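Local coordinates for protein CrmK (Actinoalloteichus sp. WH1-2216-6, PDB 5I1V) that acts as an oxidase with covalently bound FAD in the recycling of a shunt product during caerulomycin biosynthesis, at residues V228-A233 against E301-V306; A238-L243 against A357-H362; N246-Q251 against M375-Y380. All blocks are in the same frame, centred on the assembly; numbering follows the deposited sequence.

Contact 1. Residues V228-A233 against E301-V306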
loop_
_atom_site.group_PDB
_atom_site.type_symbol
_atom_site.label_atom_id
_atom_site.label_comp_id
_atom_site.label_asym_id
_atom_site.label_seq_id
_atom_site.Cartn_x
_atom_site.Cartn_y
_atom_site.Cartn_z
ATOM N N VAL A 228 -9.353 -10.925 -17.184
ATOM C CA VAL A 228 -10.230 -10.917 -18.334
ATOM C C VAL A 228 -10.990 -9.615 -18.300
ATOM O O VAL A 228 -11.334 -9.154 -17.243
ATOM C CB VAL A 228 -11.188 -12.095 -18.235
ATOM C CG1 VAL A 228 -12.053 -12.208 -19.479
ATOM C CG2 VAL A 228 -10.409 -13.375 -18.075
ATOM N N SER A 229 -11.273 -9.012 -19.452
ATOM C CA SER A 229 -12.198 -7.886 -19.510
ATOM C C SER A 229 -13.076 -7.990 -20.747
ATOM O O SER A 229 -12.626 -8.471 -21.780
ATOM C CB SER A 229 -11.438 -6.569 -19.551
ATOM O OG SER A 229 -10.424 -6.651 -20.521
ATOM N N TRP A 230 -14.323 -7.543 -20.622
ATOM C CA TRP A 230 -15.275 -7.529 -21.729
ATOM C C TRP A 230 -15.674 -6.080 -21.982
ATOM O O TRP A 230 -16.054 -5.375 -21.067
ATOM C CB TRP A 230 -16.538 -8.321 -21.400
ATOM C CG TRP A 230 -16.394 -9.772 -21.219
ATOM C CD1 TRP A 230 -16.701 -10.738 -22.130
ATOM C CD2 TRP A 230 -15.968 -10.450 -20.030
ATOM N NE1 TRP A 230 -16.463 -11.978 -21.600
ATOM C CE2 TRP A 230 -16.012 -11.831 -20.307
ATOM C CE3 TRP A 230 -15.506 -10.017 -18.770
ATOM C CZ2 TRP A 230 -15.638 -12.804 -19.361
ATOM C CZ3 TRP A 230 -15.165 -10.972 -17.826
ATOM C CH2 TRP A 230 -15.240 -12.360 -18.128
ATOM N N SER A 231 -15.614 -5.625 -23.232
ATOM C CA SER A 231 -15.845 -4.206 -23.498
ATOM C C SER A 231 -17.319 -3.883 -23.361
ATOM O O SER A 231 -18.169 -4.567 -23.959
ATOM C CB SER A 231 -15.330 -3.814 -24.902
ATOM O OG SER A 231 -15.778 -2.498 -25.225
ATOM N N TRP A 232 -17.637 -2.820 -22.620
ATOM C CA TRP A 232 -19.001 -2.338 -22.547
ATOM C C TRP A 232 -19.515 -1.866 -23.950
ATOM O O TRP A 232 -20.700 -1.963 -24.241
ATOM C CB TRP A 232 -19.144 -1.174 -21.560
ATOM C CG TRP A 232 -19.716 -1.622 -20.259
ATOM C CD1 TRP A 232 -19.042 -1.790 -19.061
ATOM C CD2 TRP A 232 -21.077 -1.987 -20.007
ATOM N NE1 TRP A 232 -19.911 -2.236 -18.107
ATOM C CE2 TRP A 232 -21.160 -2.364 -18.651
ATOM C CE3 TRP A 232 -22.239 -2.025 -20.796
ATOM C CZ2 TRP A 232 -22.352 -2.772 -18.064
ATOM C CZ3 TRP A 232 -23.443 -2.431 -20.208
ATOM C CH2 TRP A 232 -23.484 -2.795 -18.848
ATOM N N ALA A 233 -18.614 -1.355 -24.764
ATOM C CA ALA A 233 -18.991 -0.861 -26.111
ATOM C C ALA A 233 -19.558 -1.988 -26.975
ATOM O O ALA A 233 -20.222 -1.730 -27.989
ATOM C CB ALA A 233 -17.775 -0.253 -26.781
ATOM N N GLU A 301 -16.311 -21.904 -20.677
ATOM C CA GLU A 301 -17.725 -21.939 -20.270
ATOM C C GLU A 301 -18.318 -20.546 -20.138
ATOM O O GLU A 301 -19.481 -20.313 -20.497
ATOM C CB GLU A 301 -17.947 -22.654 -18.942
ATOM C CG GLU A 301 -17.821 -24.162 -19.000
ATOM C CD GLU A 301 -18.786 -24.900 -18.079
ATOM O OE1 GLU A 301 -19.805 -24.324 -17.608
ATOM O OE2 GLU A 301 -18.523 -26.095 -17.830
ATOM N N LEU A 302 -17.534 -19.609 -19.614
ATOM C CA LEU A 302 -18.016 -18.237 -19.501
ATOM C C LEU A 302 -18.474 -17.680 -20.803
ATOM O O LEU A 302 -19.411 -16.891 -20.833
ATOM C CB LEU A 302 -16.925 -17.301 -18.997
ATOM C CG LEU A 302 -16.581 -17.415 -17.524
ATOM C CD1 LEU A 302 -15.742 -16.199 -17.144
ATOM C CD2 LEU A 302 -17.822 -17.487 -16.672
ATOM N N ASN A 303 -17.773 -18.037 -21.869
ATOM C CA ASN A 303 -18.072 -17.521 -23.200
ATOM C C ASN A 303 -19.179 -18.202 -23.972
ATOM O O ASN A 303 -19.543 -17.723 -25.040
ATOM C CB ASN A 303 -16.858 -17.653 -24.086
ATOM C CG ASN A 303 -15.710 -16.833 -23.602
ATOM O OD1 ASN A 303 -15.898 -15.738 -23.044
ATOM N ND2 ASN A 303 -14.498 -17.339 -23.836
ATOM N N GLU A 304 -19.691 -19.331 -23.526
ATOM C CA GLU A 304 -20.597 -20.016 -24.418
ATOM C C GLU A 304 -21.953 -19.267 -24.516
ATOM O O GLU A 304 -22.540 -18.859 -23.513
ATOM C CB GLU A 304 -20.647 -21.543 -24.179
ATOM C CG GLU A 304 -21.172 -22.086 -22.868
ATOM C CD GLU A 304 -20.627 -23.497 -22.527
ATOM O OE1 GLU A 304 -19.626 -23.945 -23.136
ATOM O OE2 GLU A 304 -21.187 -24.175 -21.628
ATOM N N GLY A 305 -22.370 -18.988 -25.758
ATOM C CA GLY A 305 -23.582 -18.206 -26.029
ATOM C C GLY A 305 -23.434 -16.695 -25.903
ATOM O O GLY A 305 -24.424 -15.981 -25.945
ATOM N N VAL A 306 -22.199 -16.206 -25.750
ATOM C CA VAL A 306 -21.930 -14.798 -25.446
ATOM C C VAL A 306 -21.197 -14.219 -26.649
ATOM O O VAL A 306 -20.131 -14.705 -27.008
ATOM C CB VAL A 306 -21.016 -14.685 -24.181
ATOM C CG1 VAL A 306 -20.569 -13.247 -23.927
ATOM C CG2 VAL A 306 -21.742 -15.244 -22.978
#
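Trp230 reaches from its strand to Leu302 of segment 301-306, and apolar packing dominates the meeting. Leu302 CD1 sits at the edge of the indole, near its plane, 4.0 Å from Trp230 CH2, and the two side chains run at about a right angle to each other. Within the strand, Val228 CG1 lies 3.4 Å above one face of the Trp230 indole, toward its rim, so the ring packs on its own strand and on Leu302 at once.

The polar approach is looser. Asn303 OD1 faces the pyrrole edge, but at 4.1 Å from Trp230 NE1 it is too far to bond; the buried indole nitrogen has no hydrogen-bond partner in the model. The amide plane is turned 70° from the indole.

Backbone bonding shapes the chain just beyond. A type II turn, closed by Val306 N to Asn303 O at 3.1 Å, has Gly305 in its third position with positive phi.

Leu243 of helix 237-253 also touches Trp230, which joins two helices to strand 222-231. Helices packed on one face of a broad antiparallel sheet make a two-layer alpha+beta arrangement, consistent with the substrate-binding domain of berberine bridge enzyme-like flavoproteins.

Contact 2. Residues A238-L243 against A357-H362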
loop_
_atom_site.group_PDB
_atom_site.type_symbol
_atom_site.label_atom_id
_atom_site.label_comp_id
_atom_site.label_asym_id
_atom_site.label_seq_id
_atom_site.Cartn_x
_atom_site.Cartn_y
_atom_site.Cartn_z
ATOM N N ALA A 238 -28.572 -9.079 -23.578
ATOM C CA ALA A 238 -28.573 -10.542 -23.645
ATOM C C ALA A 238 -27.197 -11.128 -23.361
ATOM O O ALA A 238 -27.059 -12.122 -22.627
ATOM C CB ALA A 238 -29.080 -10.996 -25.015
ATOM N N ASP A 239 -26.148 -10.527 -23.910
ATOM C CA ASP A 239 -24.804 -10.992 -23.552
ATOM C C ASP A 239 -24.533 -10.834 -22.059
ATOM O O ASP A 239 -23.976 -11.736 -21.448
ATOM C CB ASP A 239 -23.706 -10.246 -24.301
ATOM C CG ASP A 239 -23.599 -10.663 -25.750
ATOM O OD1 ASP A 239 -24.176 -11.724 -26.114
ATOM O OD2 ASP A 239 -22.911 -9.940 -26.512
ATOM N N TYR A 240 -24.876 -9.684 -21.490
ATOM C CA TYR A 240 -24.650 -9.519 -20.056
ATOM C C TYR A 240 -25.346 -10.631 -19.272
ATOM O O TYR A 240 -24.706 -11.274 -18.423
ATOM C CB TYR A 240 -25.107 -8.150 -19.561
ATOM C CG TYR A 240 -24.918 -8.008 -18.067
ATOM C CD1 TYR A 240 -23.687 -7.622 -17.547
ATOM C CD2 TYR A 240 -25.955 -8.284 -17.178
ATOM C CE1 TYR A 240 -23.502 -7.489 -16.194
ATOM C CE2 TYR A 240 -25.772 -8.153 -15.804
ATOM C CZ TYR A 240 -24.536 -7.746 -15.329
ATOM O OH TYR A 240 -24.275 -7.636 -13.976
ATOM N N VAL A 241 -26.640 -10.849 -19.542
ATOM C CA VAL A 241 -27.441 -11.842 -18.812
ATOM C C VAL A 241 -26.836 -13.241 -18.976
ATOM O O VAL A 241 -26.650 -13.984 -17.999
ATOM C CB VAL A 241 -28.956 -11.808 -19.198
ATOM C CG1 VAL A 241 -29.734 -12.954 -18.525
ATOM C CG2 VAL A 241 -29.593 -10.461 -18.829
ATOM N N ARG A 242 -26.435 -13.582 -20.183
ATOM C CA ARG A 242 -25.877 -14.908 -20.406
ATOM C C ARG A 242 -24.509 -15.116 -19.709
ATOM O O ARG A 242 -24.276 -16.108 -19.015
ATOM C CB ARG A 242 -25.727 -15.157 -21.889
ATOM C CG ARG A 242 -25.181 -16.540 -22.177
ATOM C CD ARG A 242 -26.117 -17.622 -21.708
ATOM N NE ARG A 242 -25.528 -18.935 -21.935
ATOM C CZ ARG A 242 -25.684 -19.663 -23.042
ATOM N NH1 ARG A 242 -26.413 -19.209 -24.062
ATOM N NH2 ARG A 242 -25.100 -20.846 -23.133
ATOM N N LEU A 243 -23.629 -14.154 -19.899
ATOM C CA LEU A 243 -22.314 -14.155 -19.246
ATOM C C LEU A 243 -22.356 -14.324 -17.720
ATOM O O LEU A 243 -21.706 -15.193 -17.171
ATOM C CB LEU A 243 -21.574 -12.867 -19.566
ATOM C CG LEU A 243 -20.240 -12.738 -18.830
ATOM C CD1 LEU A 243 -19.325 -13.881 -19.232
ATOM C CD2 LEU A 243 -19.614 -11.390 -19.108
ATOM N N ALA A 357 -31.496 -8.729 -15.770
ATOM C CA ALA A 357 -31.881 -7.575 -16.623
ATOM C C ALA A 357 -32.143 -6.289 -15.808
ATOM O O ALA A 357 -31.853 -5.187 -16.260
ATOM C CB ALA A 357 -33.071 -7.899 -17.514
ATOM N N ALA A 358 -32.680 -6.442 -14.608
ATOM C CA ALA A 358 -32.760 -5.329 -13.665
ATOM C C ALA A 358 -31.373 -4.728 -13.381
ATOM O O ALA A 358 -31.225 -3.532 -13.307
ATOM C CB ALA A 358 -33.424 -5.770 -12.374
ATOM N N ALA A 359 -30.362 -5.575 -13.241
ATOM C CA ALA A 359 -29.000 -5.106 -12.971
ATOM C C ALA A 359 -28.490 -4.438 -14.197
ATOM O O ALA A 359 -27.967 -3.338 -14.118
ATOM C CB ALA A 359 -28.087 -6.254 -12.623
ATOM N N TYR A 360 -28.670 -5.082 -15.353
ATOM C CA TYR A 360 -28.236 -4.451 -16.623
ATOM C C TYR A 360 -28.775 -3.033 -16.766
ATOM O O TYR A 360 -28.047 -2.111 -17.149
ATOM C CB TYR A 360 -28.597 -5.296 -17.826
ATOM C CG TYR A 360 -27.938 -4.809 -19.098
ATOM C CD1 TYR A 360 -26.602 -5.081 -19.365
ATOM C CD2 TYR A 360 -28.655 -4.058 -20.033
ATOM C CE1 TYR A 360 -26.000 -4.638 -20.549
ATOM C CE2 TYR A 360 -28.061 -3.590 -21.198
ATOM C CZ TYR A 360 -26.750 -3.886 -21.464
ATOM O OH TYR A 360 -26.189 -3.402 -22.645
ATOM N N ARG A 361 -30.033 -2.853 -16.409
ATOM C CA ARG A 361 -30.697 -1.561 -16.574
ATOM C C ARG A 361 -30.005 -0.435 -15.811
ATOM O O ARG A 361 -29.800 0.654 -16.342
ATOM C CB ARG A 361 -32.152 -1.660 -16.107
ATOM C CG ARG A 361 -33.016 -0.472 -16.509
ATOM C CD ARG A 361 -33.073 0.621 -15.446
ATOM N NE ARG A 361 -34.259 0.468 -14.599
ATOM C CZ ARG A 361 -34.957 1.469 -14.071
ATOM N NH1 ARG A 361 -34.613 2.742 -14.285
ATOM N NH2 ARG A 361 -36.024 1.192 -13.331
ATOM N N HIS A 362 -29.659 -0.701 -14.550
ATOM C CA HIS A 362 -28.914 0.257 -13.734
ATOM C C HIS A 362 -27.436 0.335 -14.127
ATOM O O HIS A 362 -26.833 1.406 -14.089
ATOM C CB HIS A 362 -29.070 -0.111 -12.258
ATOM C CG HIS A 362 -30.467 0.022 -11.758
ATOM N ND1 HIS A 362 -31.029 1.245 -11.441
ATOM C CD2 HIS A 362 -31.442 -0.897 -11.569
ATOM C CE1 HIS A 362 -32.283 1.065 -11.058
ATOM N NE2 HIS A 362 -32.558 -0.225 -11.125
#
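Tyr240 and Tyr360 interleave where helix 237-253 passes helix 353-364, their side chains sliding past each other in opposite directions. The Tyr240 side chain makes contact from its root onward. Its CB comes 3.4 Å from Tyr360 CD1, at one corner of the partner ring, with Tyr360 CE1 only slightly farther away. Next comes CG of Tyr240, which meets the same corner of the ring at 3.6 Å from Tyr360 CD1. With chi1 at 178°, CG is extended opposite the backbone N, and this carries the ring out from the helix and across to the other one. Tyr240 CD2 then passes the base of the opposing side chain, 4.0 Å from Tyr360 CB. Farther out, CE2 approaches the methyl of Ala359, whose CB is also 4.3 Å from Tyr240 OH. The phenol thus ends against an alanine, while Leu363 of the same helix touches the side chain as well. The two ring planes are inclined at 45°.

The backbones cross steeply: the axes of the two segments come within 9.6 Å, and their N-to-C directions differ by 128°. This is helix-helix packing within the helical layer that covers one face of the large antiparallel sheet, and the backbones are closest at Val241 and Ala357, whose CA atoms are 6.5 Å apart. There Val241 CG2 rests alongside the backbone, 4.0 Å from Ala357 N, and the valine side chain also touches Arg353 and Leu356 of the same helix. Tyr360 has a further aromatic neighbour in Trp232, and Arg273 and Glu237 touch its side chain too.

Contact 3. Residues N246-Q251 against M375-Y380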
loop_
_atom_site.group_PDB
_atom_site.type_symbol
_atom_site.label_atom_id
_atom_site.label_comp_id
_atom_site.label_asym_id
_atom_site.label_seq_id
_atom_site.Cartn_x
_atom_site.Cartn_y
_atom_site.Cartn_z
ATOM N N ASN A 246 -23.735 -17.740 -16.947
ATOM C CA ASN A 246 -22.673 -18.747 -17.108
ATOM C C ASN A 246 -21.744 -18.829 -15.917
ATOM O O ASN A 246 -21.361 -19.920 -15.516
ATOM C CB ASN A 246 -21.839 -18.507 -18.349
ATOM C CG ASN A 246 -22.619 -18.779 -19.624
ATOM O OD1 ASN A 246 -23.701 -19.362 -19.576
ATOM N ND2 ASN A 246 -22.075 -18.374 -20.745
ATOM N N PHE A 247 -21.348 -17.655 -15.416
ATOM C CA PHE A 247 -20.482 -17.554 -14.227
ATOM C C PHE A 247 -21.152 -18.201 -13.026
ATOM O O PHE A 247 -20.587 -19.064 -12.389
ATOM C CB PHE A 247 -20.194 -16.089 -13.921
ATOM C CG PHE A 247 -19.216 -15.892 -12.785
ATOM C CD1 PHE A 247 -17.858 -15.966 -13.015
ATOM C CD2 PHE A 247 -19.653 -15.627 -11.504
ATOM C CE1 PHE A 247 -16.938 -15.785 -11.976
ATOM C CE2 PHE A 247 -18.744 -15.460 -10.448
ATOM C CZ PHE A 247 -17.389 -15.518 -10.694
ATOM N N LEU A 248 -22.392 -17.807 -12.750
ATOM C CA LEU A 248 -23.108 -18.330 -11.590
ATOM C C LEU A 248 -23.293 -19.837 -11.679
ATOM O O LEU A 248 -23.066 -20.553 -10.679
ATOM C CB LEU A 248 -24.448 -17.638 -11.396
ATOM C CG LEU A 248 -24.388 -16.128 -11.191
ATOM C CD1 LEU A 248 -25.782 -15.545 -11.103
ATOM C CD2 LEU A 248 -23.576 -15.741 -9.984
ATOM N N ASP A 249 -23.638 -20.340 -12.866
ATOM C CA ASP A 249 -23.881 -21.792 -13.013
ATOM C C ASP A 249 -22.626 -22.551 -12.762
ATOM O O ASP A 249 -22.641 -23.557 -12.066
ATOM C CB ASP A 249 -24.378 -22.178 -14.427
ATOM C CG ASP A 249 -25.758 -21.633 -14.734
ATOM O OD1 ASP A 249 -26.519 -21.346 -13.777
ATOM O OD2 ASP A 249 -26.080 -21.461 -15.947
ATOM N N TRP A 250 -21.527 -22.098 -13.352
ATOM C CA TRP A 250 -20.259 -22.775 -13.144
ATOM C C TRP A 250 -19.887 -22.723 -11.642
ATOM O O TRP A 250 -19.485 -23.733 -11.091
ATOM C CB TRP A 250 -19.132 -22.184 -14.006
ATOM C CG TRP A 250 -17.873 -22.952 -13.960
ATOM C CD1 TRP A 250 -17.458 -23.921 -14.838
ATOM C CD2 TRP A 250 -16.869 -22.898 -12.926
ATOM N NE1 TRP A 250 -16.240 -24.443 -14.429
ATOM C CE2 TRP A 250 -15.872 -23.835 -13.255
ATOM C CE3 TRP A 250 -16.706 -22.123 -11.776
ATOM C CZ2 TRP A 250 -14.725 -24.024 -12.462
ATOM C CZ3 TRP A 250 -15.572 -22.337 -10.977
ATOM C CH2 TRP A 250 -14.607 -23.261 -11.328
ATOM N N GLN A 251 -20.044 -21.572 -10.990
ATOM C CA GLN A 251 -19.657 -21.468 -9.570
ATOM C C GLN A 251 -20.528 -22.377 -8.693
ATOM O O GLN A 251 -20.019 -23.053 -7.775
ATOM C CB GLN A 251 -19.760 -20.036 -9.081
ATOM C CG GLN A 251 -18.798 -19.072 -9.728
ATOM C CD GLN A 251 -17.333 -19.406 -9.438
ATOM O OE1 GLN A 251 -17.005 -20.133 -8.479
ATOM N NE2 GLN A 251 -16.436 -18.835 -10.248
ATOM N N MET A 375 -21.164 -3.873 -9.228
ATOM C CA MET A 375 -21.468 -5.011 -8.408
ATOM C C MET A 375 -20.495 -6.117 -8.774
ATOM O O MET A 375 -19.958 -6.174 -9.888
ATOM C CB MET A 375 -22.949 -5.437 -8.454
ATOM C CG MET A 375 -23.481 -5.904 -9.777
ATOM S SD MET A 375 -25.239 -6.348 -9.627
ATOM C CE MET A 375 -25.121 -7.737 -8.488
ATOM N N GLU A 376 -20.214 -6.946 -7.782
ATOM C CA GLU A 376 -19.265 -8.032 -7.927
ATOM C C GLU A 376 -19.842 -9.342 -7.467
ATOM O O GLU A 376 -20.583 -9.400 -6.485
ATOM C CB GLU A 376 -18.000 -7.772 -7.088
ATOM C CG GLU A 376 -17.348 -6.426 -7.246
ATOM C CD GLU A 376 -16.065 -6.271 -6.392
ATOM O OE1 GLU A 376 -15.865 -7.009 -5.384
ATOM O OE2 GLU A 376 -15.252 -5.386 -6.734
ATOM N N TYR A 377 -19.450 -10.401 -8.168
ATOM C CA TYR A 377 -19.772 -11.762 -7.788
ATOM C C TYR A 377 -18.488 -12.463 -7.367
ATOM O O TYR A 377 -17.554 -12.566 -8.130
ATOM C CB TYR A 377 -20.390 -12.490 -8.971
ATOM C CG TYR A 377 -21.729 -11.975 -9.358
ATOM C CD1 TYR A 377 -22.872 -12.493 -8.781
ATOM C CD2 TYR A 377 -21.868 -11.001 -10.326
ATOM C CE1 TYR A 377 -24.115 -12.059 -9.151
ATOM C CE2 TYR A 377 -23.120 -10.559 -10.699
ATOM C CZ TYR A 377 -24.236 -11.111 -10.125
ATOM O OH TYR A 377 -25.479 -10.659 -10.476
ATOM N N ILE A 378 -18.468 -12.971 -6.150
ATOM C CA ILE A 378 -17.244 -13.466 -5.512
ATOM C C ILE A 378 -17.380 -14.935 -5.136
ATOM O O ILE A 378 -18.212 -15.283 -4.331
ATOM C CB ILE A 378 -16.975 -12.673 -4.213
ATOM C CG1 ILE A 378 -16.953 -11.174 -4.509
ATOM C CG2 ILE A 378 -15.651 -13.114 -3.567
ATOM C CD1 ILE A 378 -17.236 -10.273 -3.334
ATOM N N ALA A 379 -16.552 -15.777 -5.720
ATOM C CA ALA A 379 -16.547 -17.194 -5.464
ATOM C C ALA A 379 -16.281 -17.424 -3.964
ATOM O O ALA A 379 -15.567 -16.650 -3.353
ATOM C CB ALA A 379 -15.471 -17.846 -6.275
ATOM N N TYR A 380 -16.956 -18.418 -3.394
ATOM C CA TYR A 380 -16.936 -18.690 -1.942
ATOM C C TYR A 380 -17.240 -20.164 -1.717
ATOM O O TYR A 380 -17.168 -20.951 -2.666
ATOM C CB TYR A 380 -17.988 -17.794 -1.286
ATOM C CG TYR A 380 -17.948 -17.605 0.204
ATOM C CD1 TYR A 380 -16.839 -17.075 0.865
ATOM C CD2 TYR A 380 -19.037 -17.947 0.959
ATOM C CE1 TYR A 380 -16.860 -16.902 2.238
ATOM C CE2 TYR A 380 -19.085 -17.757 2.321
ATOM C CZ TYR A 380 -17.984 -17.229 2.963
ATOM O OH TYR A 380 -18.038 -17.077 4.341
#
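Phe247 brings one corner of its ring against the root of Tyr377, with Phe247 CE2 3.7 Å from Tyr377 CB. The same corner, through CE2 and CZ, also lies beside the carbonyl oxygen of Tyr377. With chi1 at -175°, the Phe247 ring stands out from helix 237-253 toward the strand. Its placement is backed from within the helix: Gln251 CG lies 3.7 Å above one face of the Phe247 ring, toward the rim.

One residue on, Leu248 takes the other part of the tyrosine. Its CD2 methyl touches the phenol ring at 3.5 Å from Tyr377 CD1, with Tyr377 CE1 close by. Two neighbouring helix residues thus divide Tyr377 between them, Phe247 at the root and Leu248 at the ring. The far end of the phenol is held separately, since Tyr377 OH is hydrogen-bonded to His351 ND1.

At the other end of the contact, Gln251 bends at chi2 (-63°) and brings its amide oxygen to Ala379, with Gln251 OE1 3.5 Å from Ala379 CB.

Helix and strand run nearly parallel, 18° apart, and the axes of the two segments are 10.1 Å apart at closest approach. Tyr377 points to the helix and Ile378 away from it; on that opposite face Ile378 touches Tyr138, an FAD-binding residue. The arrangement is that of a helix laid along a strand of the eight-stranded antiparallel sheet, one face under helices and the other toward the flavin, consistent with the substrate domain of berberine bridge enzyme-like oxidases.

In the fold
Helix 237-253 ties the three contacts together: it supplies a segment to contacts 2 and 3 and is the next helix in the chain after the strand of contact 1. The centre of contact 1 lies 12 Å from that of contact 2 and 14 Å from that of contact 3. Asn246 bridges contacts 1 and 3, its ND2 lying 2.8 Å from Glu304 O and 3.1 Å from Leu302 O, both probable hydrogen bonds. Contacts 1 and 2 meet where Trp232 CZ3 comes 3.4 Å from Tyr360 CE1. Contact 3 approaches the flavin, the Ala379 side chain being about 12 Å from FAD, whereas contacts 1 and 2 belong to the periphery, away from the annotated sites.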